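PDB 4Z80: EGF family domain-containing protein from Toxoplasma gondii, which binds a peptide of the rhoptry neck protein TgRON2L1 and probably takes part in the moving junction through which the parasite invades host cells. Local coordinates for residues P346-K351 with P454-D459; N352-V357 with C436-P441; C364-A369 with L466-C471; L373-A378 with T422-C427; T407-D412 with S440-A445. All coordinates share one frame; numbering follows the deposited sequence. Where two conformers were deposited one is given.

Contact 1: P346-K351 with P454-D459; sequences PREPLK and PSIAID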
# COMPACT_ATOMS: atom_id res chain seq x y z
N PRO A 346 -8.70 -11.33 -8.93
CA PRO A 346 -9.72 -10.41 -8.42
C PRO A 346 -9.86 -10.51 -6.90
O PRO A 346 -9.26 -11.38 -6.26
CB PRO A 346 -10.98 -10.90 -9.12
CG PRO A 346 -10.77 -12.37 -9.20
CD PRO A 346 -9.31 -12.54 -9.50
N ARG A 347 -10.65 -9.61 -6.34
CA ARG A 347 -10.86 -9.55 -4.90
C ARG A 347 -11.53 -10.78 -4.34
O ARG A 347 -11.15 -11.27 -3.28
CB ARG A 347 -11.69 -8.31 -4.57
CG ARG A 347 -11.97 -8.10 -3.11
CD ARG A 347 -12.70 -6.80 -2.89
NE ARG A 347 -14.08 -6.92 -3.31
CZ ARG A 347 -15.12 -7.06 -2.49
NH1 ARG A 347 -14.96 -7.06 -1.17
NH2 ARG A 347 -16.33 -7.18 -3.00
N GLU A 348 -12.55 -11.27 -5.03
CA GLU A 348 -13.39 -12.31 -4.46
C GLU A 348 -12.85 -13.71 -4.69
O GLU A 348 -12.32 -14.00 -5.76
CB GLU A 348 -14.79 -12.23 -5.06
CG GLU A 348 -15.45 -10.85 -4.97
CD GLU A 348 -15.15 -9.93 -6.15
OE1 GLU A 348 -14.29 -10.26 -7.00
OE2 GLU A 348 -15.80 -8.86 -6.24
N PRO A 349 -13.03 -14.60 -3.70
CA PRO A 349 -12.79 -16.01 -4.00
C PRO A 349 -13.72 -16.49 -5.10
O PRO A 349 -14.72 -15.82 -5.38
CB PRO A 349 -13.10 -16.71 -2.67
CG PRO A 349 -13.03 -15.68 -1.65
CD PRO A 349 -13.44 -14.40 -2.31
N LEU A 350 -13.41 -17.63 -5.70
CA LEU A 350 -14.21 -18.15 -6.80
C LEU A 350 -15.09 -19.29 -6.29
O LEU A 350 -14.60 -20.34 -5.88
CB LEU A 350 -13.31 -18.62 -7.94
CG LEU A 350 -12.27 -17.61 -8.44
CD1 LEU A 350 -11.36 -18.28 -9.44
CD2 LEU A 350 -12.96 -16.39 -9.04
N LYS A 351 -16.41 -19.08 -6.31
CA LYS A 351 -17.30 -20.10 -5.79
C LYS A 351 -17.49 -21.25 -6.77
O LYS A 351 -17.45 -21.07 -7.99
CB LYS A 351 -18.67 -19.49 -5.43
CG LYS A 351 -19.49 -19.00 -6.60
CD LYS A 351 -20.90 -18.64 -6.15
CE LYS A 351 -21.75 -18.15 -7.31
NZ LYS A 351 -23.15 -17.92 -6.88
N PRO A 454 -15.69 -16.12 2.38
CA PRO A 454 -16.36 -16.97 1.40
C PRO A 454 -17.73 -16.43 0.98
O PRO A 454 -18.22 -16.81 -0.09
CB PRO A 454 -16.51 -18.31 2.15
CG PRO A 454 -16.44 -17.96 3.58
CD PRO A 454 -15.52 -16.79 3.68
N SER A 455 -18.32 -15.54 1.77
CA SER A 455 -19.68 -15.07 1.49
C SER A 455 -19.73 -14.06 0.34
O SER A 455 -20.82 -13.76 -0.16
CB SER A 455 -20.30 -14.46 2.75
OG SER A 455 -19.76 -13.18 3.05
N ILE A 456 -18.58 -13.55 -0.08
CA ILE A 456 -18.54 -12.64 -1.23
C ILE A 456 -18.09 -13.33 -2.51
O ILE A 456 -17.92 -12.69 -3.55
CB ILE A 456 -17.61 -11.41 -0.99
CG1 ILE A 456 -16.13 -11.82 -0.93
CG2 ILE A 456 -18.05 -10.69 0.29
CD1 ILE A 456 -15.19 -10.63 -0.79
N ALA A 457 -17.88 -14.65 -2.45
CA ALA A 457 -17.36 -15.36 -3.60
C ALA A 457 -18.27 -15.22 -4.81
O ALA A 457 -19.50 -15.19 -4.69
CB ALA A 457 -17.17 -16.84 -3.26
N ILE A 458 -17.65 -15.13 -5.98
CA ILE A 458 -18.39 -15.08 -7.23
C ILE A 458 -17.84 -16.07 -8.25
O ILE A 458 -16.87 -16.78 -8.00
CB ILE A 458 -18.38 -13.65 -7.84
CG1 ILE A 458 -16.96 -13.24 -8.23
CG2 ILE A 458 -18.98 -12.66 -6.86
CD1 ILE A 458 -16.87 -11.86 -8.91
N ASP A 459 -18.49 -16.14 -9.40
CA ASP A 459 -18.05 -17.04 -10.46
C ASP A 459 -16.82 -16.52 -11.19
O ASP A 459 -16.65 -15.32 -11.34
CB ASP A 459 -19.16 -17.24 -11.48
CG ASP A 459 -20.40 -17.82 -10.87
OD1 ASP A 459 -20.31 -18.89 -10.25
OD2 ASP A 459 -21.48 -17.19 -11.02
O HOH W 1 -18.71 -21.03 -10.48
O HOH W 2 -21.97 -15.01 -6.32
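Ile456 CD1 lies over one face of the Arg347 guanidinium, 3.6 Å from Arg347 NH1, the isoleucine side chain running roughly perpendicular to the arginine. NH1 also donates to the carbonyl of Ser327, which helps fix the arginine end. The motif that joins the two loops is a single beta bridge, Leu350 with Ile458. Segment 346-351 belongs to the apical membrane antigen 1 family region, of the PAN clan.

The Glu348 carboxylate turns to another isoleucine. Its OE1 approaches Ile458 CD1 at 3.6 Å. At the far end, the Asp459 carboxylate sits against the aliphatic part of Lys351, with OD1 3.4 Å from Lys351 CE.

In the bridge, Ile458 N donates to Pro349 O at 3.1 Å. Lys351 N donates to Ile458 O at 2.9 Å. Beside the bridge, Ala457 CB packs on Lys351 CB and Pro349 CB. Met444 of strand 443-447 packs on Pro349 and Ala457.

With its chi1 at 67°, Lys351 places CG between its own N and carbonyl carbon, and the extended chain then runs past Asp459. The charges are opposite, but NZ and OD1 do not form a salt bridge. A water joins the backbones and the acid instead: it donates to the backbone oxygen Lys351 O at 2.8 Å and to Asp459 OD1 at 2.7 Å.

Contact 2: N352-V357 with C436-P441; sequences NVRWGV and CLIHSP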
# COMPACT_ATOMS: atom_id res chain seq x y z
N ASN A 352 -17.64 -22.44 -6.20
CA ASN A 352 -18.08 -23.62 -6.92
C ASN A 352 -17.12 -24.06 -8.02
O ASN A 352 -17.54 -24.62 -9.02
CB ASN A 352 -19.47 -23.38 -7.52
CG ASN A 352 -20.53 -23.18 -6.45
OD1 ASN A 352 -21.17 -22.13 -6.38
ND2 ASN A 352 -20.73 -24.19 -5.61
N VAL A 353 -15.82 -23.83 -7.82
CA VAL A 353 -14.83 -24.32 -8.76
C VAL A 353 -13.60 -24.84 -8.05
O VAL A 353 -13.36 -24.53 -6.88
CB VAL A 353 -14.41 -23.24 -9.78
CG1 VAL A 353 -15.54 -22.98 -10.79
CG2 VAL A 353 -14.00 -21.94 -9.07
N ARG A 354 -12.85 -25.66 -8.79
CA ARG A 354 -11.60 -26.29 -8.33
C ARG A 354 -10.47 -25.96 -9.31
O ARG A 354 -10.65 -26.08 -10.52
CB ARG A 354 -11.76 -27.81 -8.24
CG ARG A 354 -12.96 -28.31 -7.47
CD ARG A 354 -13.42 -29.68 -7.97
NE ARG A 354 -12.39 -30.71 -7.83
CZ ARG A 354 -12.44 -31.90 -8.40
NH1 ARG A 354 -13.46 -32.23 -9.19
NH2 ARG A 354 -11.46 -32.77 -8.21
N TRP A 355 -9.28 -25.59 -8.81
CA TRP A 355 -8.14 -25.34 -9.70
C TRP A 355 -7.72 -26.58 -10.47
O TRP A 355 -7.62 -27.66 -9.89
CB TRP A 355 -6.92 -24.84 -8.91
CG TRP A 355 -7.14 -23.58 -8.14
CD1 TRP A 355 -7.24 -23.45 -6.79
CD2 TRP A 355 -7.26 -22.25 -8.68
NE1 TRP A 355 -7.43 -22.14 -6.45
CE2 TRP A 355 -7.44 -21.38 -7.59
CE3 TRP A 355 -7.23 -21.73 -9.97
CZ2 TRP A 355 -7.61 -20.01 -7.75
CZ3 TRP A 355 -7.39 -20.37 -10.13
CH2 TRP A 355 -7.58 -19.52 -9.03
N GLY A 356 -7.43 -26.42 -11.75
CA GLY A 356 -6.95 -27.54 -12.56
C GLY A 356 -5.98 -27.14 -13.65
O GLY A 356 -5.62 -25.97 -13.81
N VAL A 357 -5.54 -28.15 -14.39
CA VAL A 357 -4.73 -27.95 -15.60
C VAL A 357 -5.41 -28.70 -16.74
O VAL A 357 -6.18 -29.62 -16.50
CB VAL A 357 -3.27 -28.44 -15.41
CG1 VAL A 357 -2.56 -27.60 -14.35
CG2 VAL A 357 -3.23 -29.93 -15.06
N CYS A 436 -7.12 -24.06 -15.92
CA CYS A 436 -8.56 -24.21 -16.06
C CYS A 436 -9.21 -24.44 -14.71
O CYS A 436 -8.53 -24.58 -13.70
CB CYS A 436 -8.90 -25.37 -17.01
SG CYS A 436 -8.14 -26.98 -16.56
N LEU A 437 -10.54 -24.45 -14.71
CA LEU A 437 -11.32 -24.68 -13.51
C LEU A 437 -12.36 -25.77 -13.75
O LEU A 437 -12.88 -25.91 -14.85
CB LEU A 437 -12.01 -23.38 -13.06
CG LEU A 437 -11.07 -22.25 -12.66
CD1 LEU A 437 -11.82 -20.93 -12.60
CD2 LEU A 437 -10.41 -22.55 -11.33
N ILE A 438 -12.64 -26.54 -12.70
CA ILE A 438 -13.66 -27.57 -12.73
C ILE A 438 -14.80 -27.14 -11.83
O ILE A 438 -14.57 -26.77 -10.69
CB ILE A 438 -13.12 -28.93 -12.22
CG1 ILE A 438 -11.94 -29.39 -13.06
CG2 ILE A 438 -14.22 -29.99 -12.21
CD1 ILE A 438 -11.14 -30.51 -12.40
N HIS A 439 -16.04 -27.20 -12.32
CA HIS A 439 -17.18 -26.84 -11.50
C HIS A 439 -17.48 -27.92 -10.47
O HIS A 439 -17.41 -29.12 -10.76
CB HIS A 439 -18.42 -26.61 -12.36
CG HIS A 439 -19.61 -26.13 -11.58
ND1 HIS A 439 -20.56 -26.98 -11.07
CD2 HIS A 439 -19.97 -24.88 -11.19
CE1 HIS A 439 -21.47 -26.28 -10.41
NE2 HIS A 439 -21.14 -25.00 -10.47
N SER A 440 -17.83 -27.50 -9.26
CA SER A 440 -18.30 -28.40 -8.23
C SER A 440 -19.22 -27.69 -7.26
O SER A 440 -18.98 -26.53 -6.91
CB SER A 440 -17.13 -29.01 -7.46
OG SER A 440 -17.62 -29.70 -6.31
N PRO A 441 -20.26 -28.38 -6.80
CA PRO A 441 -21.13 -27.70 -5.84
C PRO A 441 -20.47 -27.43 -4.49
O PRO A 441 -20.88 -26.49 -3.82
CB PRO A 441 -22.30 -28.68 -5.67
CG PRO A 441 -21.79 -30.00 -6.12
CD PRO A 441 -20.78 -29.71 -7.18
O HOH W 3 -16.26 -31.53 -9.68
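Residues Val353 to Gly356 pair with Cys436 to His439 as two antiparallel strands of a three-stranded sheet, in which strand 353-359 is the middle strand. The strand directions differ by 150°.

Backbone hydrogen bonds set the register. Arg354 and Ile438 form a hydrogen-bonded pair, with Arg354 N to Ile438 O at 2.8 Å and Ile438 N to Arg354 O at 3.0 Å. Gly356 and Cys436 form the next such pair. Beyond the ladder, Ser440 N donates to Asn352 O at 2.9 Å.

One side chain adds a polar bond. Asn352 ND2 donates to Ser440 O at 3.2 Å. It meets a lone pair in the carbonyl plane, and the acceptor also lies in the asparagine amide plane.

Apolar contacts lie on the face of Val353, Trp355 and Leu437. Leu437 runs alongside Trp355, its CD2 reaching Trp355 CE3 at 3.6 Å. Trp355 also meets the rings of Phe19 and Trp405 edge-to-face. Val353 CB touches Leu437 CB.

Charge lies on the other face, with Arg354 and Ile438. Ile438 CD1 lies over one face of the guanidinium, while Ile438 CG2 is the nearer to Arg354 NH1, at 3.8 Å. Arg354 CD rests on Ser440 CB. NH1 forms a salt bridge with Glu468, and NE binds a glycerol, probably from the crystallisation liquor. A water ties the strands together here: it accepts from Arg354 NH1 at 2.9 Å and donates to His439 O at 2.9 Å.

Contact 3: C364-A369 with L466-C471; sequences CKPMNA and LPEDKC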
# COMPACT_ATOMS: atom_id res chain seq x y z
N CYS A 364 -10.37 -30.82 -17.98
CA CYS A 364 -9.60 -30.23 -16.90
C CYS A 364 -9.40 -31.31 -15.85
O CYS A 364 -10.33 -32.03 -15.52
CB CYS A 364 -10.32 -29.01 -16.32
SG CYS A 364 -9.33 -27.97 -15.20
N LYS A 365 -8.18 -31.45 -15.35
CA LYS A 365 -7.92 -32.33 -14.22
C LYS A 365 -7.41 -31.50 -13.05
O LYS A 365 -6.73 -30.49 -13.24
CB LYS A 365 -6.92 -33.43 -14.60
CG LYS A 365 -5.57 -32.93 -15.07
CD LYS A 365 -4.65 -34.09 -15.45
CE LYS A 365 -3.31 -33.60 -15.95
NZ LYS A 365 -2.44 -34.72 -16.40
N PRO A 366 -7.76 -31.91 -11.82
CA PRO A 366 -7.32 -31.11 -10.68
C PRO A 366 -5.81 -31.09 -10.58
O PRO A 366 -5.13 -32.05 -10.98
CB PRO A 366 -7.97 -31.80 -9.48
CG PRO A 366 -8.30 -33.17 -9.95
CD PRO A 366 -8.60 -33.04 -11.40
N MET A 367 -5.29 -29.99 -10.08
CA MET A 367 -3.86 -29.88 -9.87
C MET A 367 -3.47 -30.86 -8.76
O MET A 367 -4.33 -31.33 -8.01
CB MET A 367 -3.48 -28.44 -9.51
CG MET A 367 -3.95 -27.41 -10.54
SD MET A 367 -2.96 -25.90 -10.60
CE MET A 367 -3.29 -25.19 -8.99
N ASN A 368 -2.18 -31.17 -8.69
CA ASN A 368 -1.67 -32.06 -7.66
C ASN A 368 -1.32 -31.28 -6.40
O ASN A 368 -0.44 -30.42 -6.42
CB ASN A 368 -0.43 -32.80 -8.17
CG ASN A 368 -0.73 -33.74 -9.32
OD1 ASN A 368 -1.76 -34.40 -9.34
ND2 ASN A 368 0.18 -33.80 -10.29
N ALA A 369 -2.02 -31.60 -5.31
CA ALA A 369 -1.83 -30.89 -4.05
C ALA A 369 -0.42 -31.11 -3.53
O ALA A 369 0.12 -32.22 -3.59
CB ALA A 369 -2.85 -31.36 -3.01
N LEU A 466 -13.95 -26.17 -17.71
CA LEU A 466 -14.02 -27.33 -18.60
C LEU A 466 -14.54 -28.53 -17.82
O LEU A 466 -14.39 -28.60 -16.60
CB LEU A 466 -12.65 -27.66 -19.20
CG LEU A 466 -12.06 -26.67 -20.19
CD1 LEU A 466 -10.62 -27.03 -20.51
CD2 LEU A 466 -12.90 -26.62 -21.47
N PRO A 467 -15.16 -29.49 -18.53
CA PRO A 467 -15.57 -30.73 -17.87
C PRO A 467 -14.35 -31.47 -17.32
O PRO A 467 -13.27 -31.41 -17.92
CB PRO A 467 -16.26 -31.53 -18.98
CG PRO A 467 -15.76 -30.93 -20.26
CD PRO A 467 -15.48 -29.49 -19.97
N GLU A 468 -14.53 -32.16 -16.20
CA GLU A 468 -13.43 -32.89 -15.58
C GLU A 468 -13.06 -34.11 -16.41
O GLU A 468 -13.92 -34.82 -16.93
CB GLU A 468 -13.78 -33.32 -14.15
CG GLU A 468 -12.68 -34.17 -13.50
CD GLU A 468 -12.92 -34.45 -12.02
OE1 GLU A 468 -13.99 -34.08 -11.49
OE2 GLU A 468 -12.02 -35.05 -11.39
N ASP A 469 -11.75 -34.33 -16.56
CA ASP A 469 -11.25 -35.61 -17.04
C ASP A 469 -11.35 -36.61 -15.90
O ASP A 469 -10.52 -36.62 -15.00
CB ASP A 469 -9.80 -35.47 -17.51
CG ASP A 469 -9.26 -36.75 -18.12
OD1 ASP A 469 -9.93 -37.80 -18.03
OD2 ASP A 469 -8.15 -36.71 -18.70
N LYS A 470 -12.38 -37.46 -15.94
CA LYS A 470 -12.63 -38.39 -14.84
C LYS A 470 -11.91 -39.73 -15.03
O LYS A 470 -12.12 -40.66 -14.25
CB LYS A 470 -14.13 -38.63 -14.69
CG LYS A 470 -14.91 -37.38 -14.29
CD LYS A 470 -16.38 -37.68 -14.09
CE LYS A 470 -17.16 -36.42 -13.78
NZ LYS A 470 -18.63 -36.65 -13.78
N CYS A 471 -11.06 -39.81 -16.05
CA CYS A 471 -10.36 -41.05 -16.37
C CYS A 471 -8.94 -41.10 -15.78
O CYS A 471 -8.27 -42.13 -15.87
CB CYS A 471 -10.29 -41.25 -17.88
SG CYS A 471 -11.88 -41.62 -18.65
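Cys364 turns SG anti to its backbone N (chi1 -168°), and Glu468 does the same with CG (chi1 176°). The first torsion directs the sulfur to Cys436, with which it forms a disulfide. The second, with an extended chain beyond CG, carries the glutamate along the edge of strand 363-366. Its OE2 comes to 4.0 Å from Pro366 CD, the glutamate chain lying nearly square across the proline ring.

The backbones meet in a single bridge, Cys364 with Glu468. Cys364 N donates to Pro467 O at 3.0 Å. Asp469 N donates to Cys364 O at 2.9 Å. Glu468 CA adds a weaker CH contact to the same oxygen at 3.2 Å. Beside the bridge, Leu466 CB packs on Cys364 CB at 3.9 Å.

Asp469 then turns the chain. Its OD1 accepts from Cys471 N at 3.0 Å, an Asx turn, while OD2 bonds to Ser359 OG. The model stops soon after, at Val472.

The bridge thus fastens the last modelled part of the chain to an edge strand of the three-stranded sheet, beside a disulfide. Both acids have partners, since Glu468 OE1 is paired with the Arg354 guanidinium. This pairing would probably keep the glutamate ionised and its extended chain in place.

Contact 4: L373-A378 with T422-C427; sequences LSNATA and TARGKC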
# COMPACT_ATOMS: atom_id res chain seq x y z
N LEU A 373 -4.93 -29.35 4.58
CA LEU A 373 -5.30 -29.02 5.95
C LEU A 373 -6.72 -29.52 6.15
O LEU A 373 -7.61 -29.19 5.37
CB LEU A 373 -5.20 -27.50 6.19
CG LEU A 373 -5.50 -26.96 7.58
CD1 LEU A 373 -4.41 -27.37 8.55
CD2 LEU A 373 -5.61 -25.45 7.53
N SER A 374 -6.94 -30.32 7.19
CA SER A 374 -8.25 -30.92 7.43
C SER A 374 -9.08 -30.14 8.45
O SER A 374 -8.56 -29.43 9.30
CB SER A 374 -8.09 -32.37 7.89
OG SER A 374 -7.60 -33.19 6.83
N ASN A 375 -10.40 -30.29 8.35
CA ASN A 375 -11.35 -29.68 9.28
C ASN A 375 -11.18 -28.17 9.43
O ASN A 375 -11.24 -27.63 10.53
CB ASN A 375 -11.25 -30.34 10.65
CG ASN A 375 -12.42 -29.98 11.55
OD1 ASN A 375 -13.53 -29.76 11.09
ND2 ASN A 375 -12.16 -29.90 12.85
N ALA A 376 -10.97 -27.49 8.31
CA ALA A 376 -10.81 -26.04 8.29
C ALA A 376 -12.08 -25.40 7.77
O ALA A 376 -12.88 -26.05 7.11
CB ALA A 376 -9.63 -25.65 7.43
N THR A 377 -12.26 -24.12 8.08
CA THR A 377 -13.29 -23.32 7.41
C THR A 377 -12.72 -22.76 6.12
O THR A 377 -11.50 -22.77 5.90
CB THR A 377 -13.78 -22.15 8.27
OG1 THR A 377 -12.70 -21.24 8.49
CG2 THR A 377 -14.33 -22.63 9.62
N ALA A 378 -13.58 -22.24 5.25
CA ALA A 378 -13.11 -21.67 4.00
C ALA A 378 -12.26 -20.43 4.26
O ALA A 378 -11.25 -20.21 3.60
CB ALA A 378 -14.28 -21.34 3.10
N THR A 422 -19.69 -20.95 7.40
CA THR A 422 -19.40 -21.75 8.59
C THR A 422 -19.04 -23.20 8.28
O THR A 422 -18.68 -23.96 9.17
CB THR A 422 -20.59 -21.75 9.57
OG1 THR A 422 -21.77 -22.19 8.88
CG2 THR A 422 -20.81 -20.36 10.15
N ALA A 423 -19.13 -23.58 7.01
CA ALA A 423 -18.83 -24.94 6.60
C ALA A 423 -17.40 -25.33 6.94
O ALA A 423 -16.50 -24.50 6.85
CB ALA A 423 -19.06 -25.11 5.12
N ARG A 424 -17.21 -26.58 7.33
CA ARG A 424 -15.87 -27.11 7.49
C ARG A 424 -15.57 -28.10 6.37
O ARG A 424 -16.48 -28.64 5.74
CB ARG A 424 -15.70 -27.75 8.87
CG ARG A 424 -15.83 -26.73 10.01
CD ARG A 424 -14.84 -26.97 11.15
NE ARG A 424 -14.78 -25.81 12.04
CZ ARG A 424 -13.68 -25.12 12.32
NH1 ARG A 424 -12.49 -25.45 11.82
NH2 ARG A 424 -13.76 -24.08 13.14
N GLY A 425 -14.29 -28.31 6.12
CA GLY A 425 -13.85 -29.18 5.05
C GLY A 425 -12.34 -29.22 4.96
O GLY A 425 -11.64 -28.95 5.94
N LYS A 426 -11.86 -29.54 3.78
CA LYS A 426 -10.44 -29.76 3.54
C LYS A 426 -9.87 -28.71 2.61
O LYS A 426 -10.48 -28.40 1.58
CB LYS A 426 -10.24 -31.16 2.96
CG LYS A 426 -8.88 -31.75 3.21
CD LYS A 426 -8.91 -33.23 2.90
CE LYS A 426 -7.70 -33.96 3.45
NZ LYS A 426 -8.13 -35.08 4.32
N CYS A 427 -8.72 -28.15 2.98
CA CYS A 427 -7.97 -27.22 2.13
C CYS A 427 -6.86 -27.91 1.41
O CYS A 427 -6.03 -28.55 2.04
CB CYS A 427 -7.33 -26.11 2.93
SG CYS A 427 -8.27 -25.47 4.27
O HOH W 4 -16.42 -22.02 5.81
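Leu373 and Cys427 form an antiparallel hydrogen-bonded pair, and a G1 beta bulge then shifts the register, with Asn375, in left-handed backbone angles of 54° and 43°, and Ala376 both facing Gly425.

Arg424 spans the bulge. Its NH1 donates to Asn375 O at 2.8 Å, with the oxygen near the guanidinium plane. Thr377 CG2 sits over the centre of one face of that group, 3.7 Å from Arg424 CZ. The Asn375 amide is tilted 52° from the guanidinium, and its OD1 lies 3.1 Å from Arg424 CD. On the other side of the bulge, Lys426 NZ donates to Ser374 OG at 3.2 Å. Past the bulge, Ala376 N donates to Gly425 O at 2.9 Å and Gly425 N to Ala376 O at 2.8 Å. A water links Ala378 N to Ala423 O.

Thr377 is also the N-cap of helix 378-387, so the strand passes straight into the helix. The Arg424 bond gives the Asn375 carbonyl a charged donor, and the Lys426-Ser374 bond adds a second polar link across the strands.

Contact 5: T407-D412 with S440-A445; sequences TFVATD and SPTTMA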
# COMPACT_ATOMS: atom_id res chain seq x y z
N THR A 407 -7.78 -25.00 -3.11
CA THR A 407 -9.15 -25.43 -3.33
C THR A 407 -9.68 -25.91 -2.01
O THR A 407 -9.10 -26.81 -1.39
CB THR A 407 -9.25 -26.57 -4.37
OG1 THR A 407 -8.82 -26.12 -5.65
CG2 THR A 407 -10.69 -27.12 -4.47
N PHE A 408 -10.78 -25.30 -1.58
CA PHE A 408 -11.49 -25.72 -0.39
C PHE A 408 -12.61 -26.66 -0.79
O PHE A 408 -13.39 -26.34 -1.69
CB PHE A 408 -12.05 -24.53 0.37
CG PHE A 408 -12.84 -24.90 1.58
CD1 PHE A 408 -12.21 -25.25 2.76
CD2 PHE A 408 -14.23 -24.88 1.55
CE1 PHE A 408 -12.93 -25.59 3.88
CE2 PHE A 408 -14.96 -25.22 2.68
CZ PHE A 408 -14.31 -25.57 3.85
N VAL A 409 -12.67 -27.82 -0.16
CA VAL A 409 -13.72 -28.80 -0.41
C VAL A 409 -14.52 -28.99 0.86
O VAL A 409 -14.04 -29.58 1.83
CB VAL A 409 -13.14 -30.15 -0.89
CG1 VAL A 409 -14.26 -31.14 -1.22
CG2 VAL A 409 -12.22 -29.94 -2.09
N ALA A 410 -15.75 -28.48 0.87
CA ALA A 410 -16.62 -28.58 2.04
C ALA A 410 -17.08 -30.02 2.21
O ALA A 410 -17.31 -30.73 1.23
CB ALA A 410 -17.82 -27.67 1.91
N THR A 411 -17.22 -30.43 3.46
CA THR A 411 -17.68 -31.78 3.75
C THR A 411 -19.07 -32.02 3.15
O THR A 411 -19.28 -33.01 2.45
CB THR A 411 -17.70 -32.04 5.26
OG1 THR A 411 -16.37 -31.89 5.78
CG2 THR A 411 -18.20 -33.45 5.57
N ASP A 412 -20.00 -31.11 3.40
CA ASP A 412 -21.35 -31.23 2.85
C ASP A 412 -22.10 -29.89 2.82
O ASP A 412 -23.22 -29.77 3.33
CB ASP A 412 -22.17 -32.26 3.64
CG ASP A 412 -22.22 -31.95 5.13
OD1 ASP A 412 -21.99 -30.79 5.52
OD2 ASP A 412 -22.49 -32.89 5.91
N SER A 440 -17.83 -27.50 -9.26
CA SER A 440 -18.30 -28.40 -8.23
C SER A 440 -19.22 -27.69 -7.26
O SER A 440 -18.98 -26.53 -6.91
CB SER A 440 -17.13 -29.01 -7.46
OG SER A 440 -17.62 -29.70 -6.31
N PRO A 441 -20.26 -28.38 -6.80
CA PRO A 441 -21.13 -27.70 -5.84
C PRO A 441 -20.47 -27.43 -4.49
O PRO A 441 -20.88 -26.49 -3.82
CB PRO A 441 -22.30 -28.68 -5.67
CG PRO A 441 -21.79 -30.00 -6.12
CD PRO A 441 -20.78 -29.71 -7.18
N THR A 442 -19.47 -28.21 -4.09
CA THR A 442 -19.00 -28.16 -2.71
C THR A 442 -17.61 -27.55 -2.56
O THR A 442 -16.98 -27.74 -1.52
CB THR A 442 -19.01 -29.57 -2.09
OG1 THR A 442 -18.22 -30.46 -2.89
CG2 THR A 442 -20.44 -30.10 -2.00
N THR A 443 -17.17 -26.78 -3.55
CA THR A 443 -15.82 -26.23 -3.50
C THR A 443 -15.75 -24.71 -3.67
O THR A 443 -16.71 -24.07 -4.10
CB THR A 443 -14.93 -26.88 -4.57
OG1 THR A 443 -15.37 -26.48 -5.87
CG2 THR A 443 -14.98 -28.39 -4.46
N MET A 444 -14.59 -24.16 -3.33
CA MET A 444 -14.31 -22.74 -3.47
C MET A 444 -12.82 -22.61 -3.71
O MET A 444 -12.04 -23.33 -3.09
CB MET A 444 -14.72 -21.94 -2.23
CG MET A 444 -14.48 -20.44 -2.33
SD MET A 444 -15.24 -19.53 -0.99
CE MET A 444 -16.98 -19.76 -1.36
N ALA A 445 -12.43 -21.71 -4.61
CA ALA A 445 -11.04 -21.53 -4.98
C ALA A 445 -10.52 -20.18 -4.50
O ALA A 445 -11.15 -19.14 -4.72
CB ALA A 445 -10.87 -21.65 -6.49
O HOH W 5 -17.68 -32.40 -0.94
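Thr443 stands on the strand beside Val409, and its CB lies 3.3 Å from Phe408 O. From CB, the CG2 methyl meets Val409 CG2 at 4.0 Å, the two side chains rising together from the same face. The hydroxyl OG1, placed between the backbone N and carbonyl carbon (chi1 68°), makes a weak hydrogen bond with Val353 O.

The backbones form an antiparallel ladder. Phe408 N donates to Met444 O at 2.8 Å. Met444 N returns a bond to Phe408 O at 3.0 Å. Ala410 N donates to Thr442 O at 2.8 Å. A water also joins the strands, bonded to Ala410 O and Thr442 OG1.

A type I turn from Ser440 to Thr443 brings the chain into this strand. Ser440 OG accepts from Thr442 N at 3.3 Å, an ST turn at the corner.

Strand 443-447 is the outermost strand on this side of its four-stranded sheet, and strand 405-410 lies between it and strand 424-430. The Phe408 ring packs on Ala378 and Cys381 of helix 378-387. From the opposite face of the sheet, Thr407 OG1 bonds to Trp355 N of strand 353-359.

In the fold
Contacts 2 and 5 share Ser440 and Pro441, where the chain passes from the three-stranded sheet to the four-stranded one. Their centres are 9 Å apart. Contact 3 extends the first sheet, its centre 8 Å from that of contact 2. Contact 4 lies in the second sheet, 9 Å from contact 5. Contact 1 touches both sheets: Leu350 O is 2.9 Å from Ala445 N, and Leu350 CD1 is 4.0 Å from Trp355 CH2. Pro454 CB also reaches Ala378 CB of contact 4 at 3.9 Å. Glycerol lies near Arg354, Pro366 and Thr407, from contacts 2, 3 and 5. The other protein chain of the assembly touches none of the five.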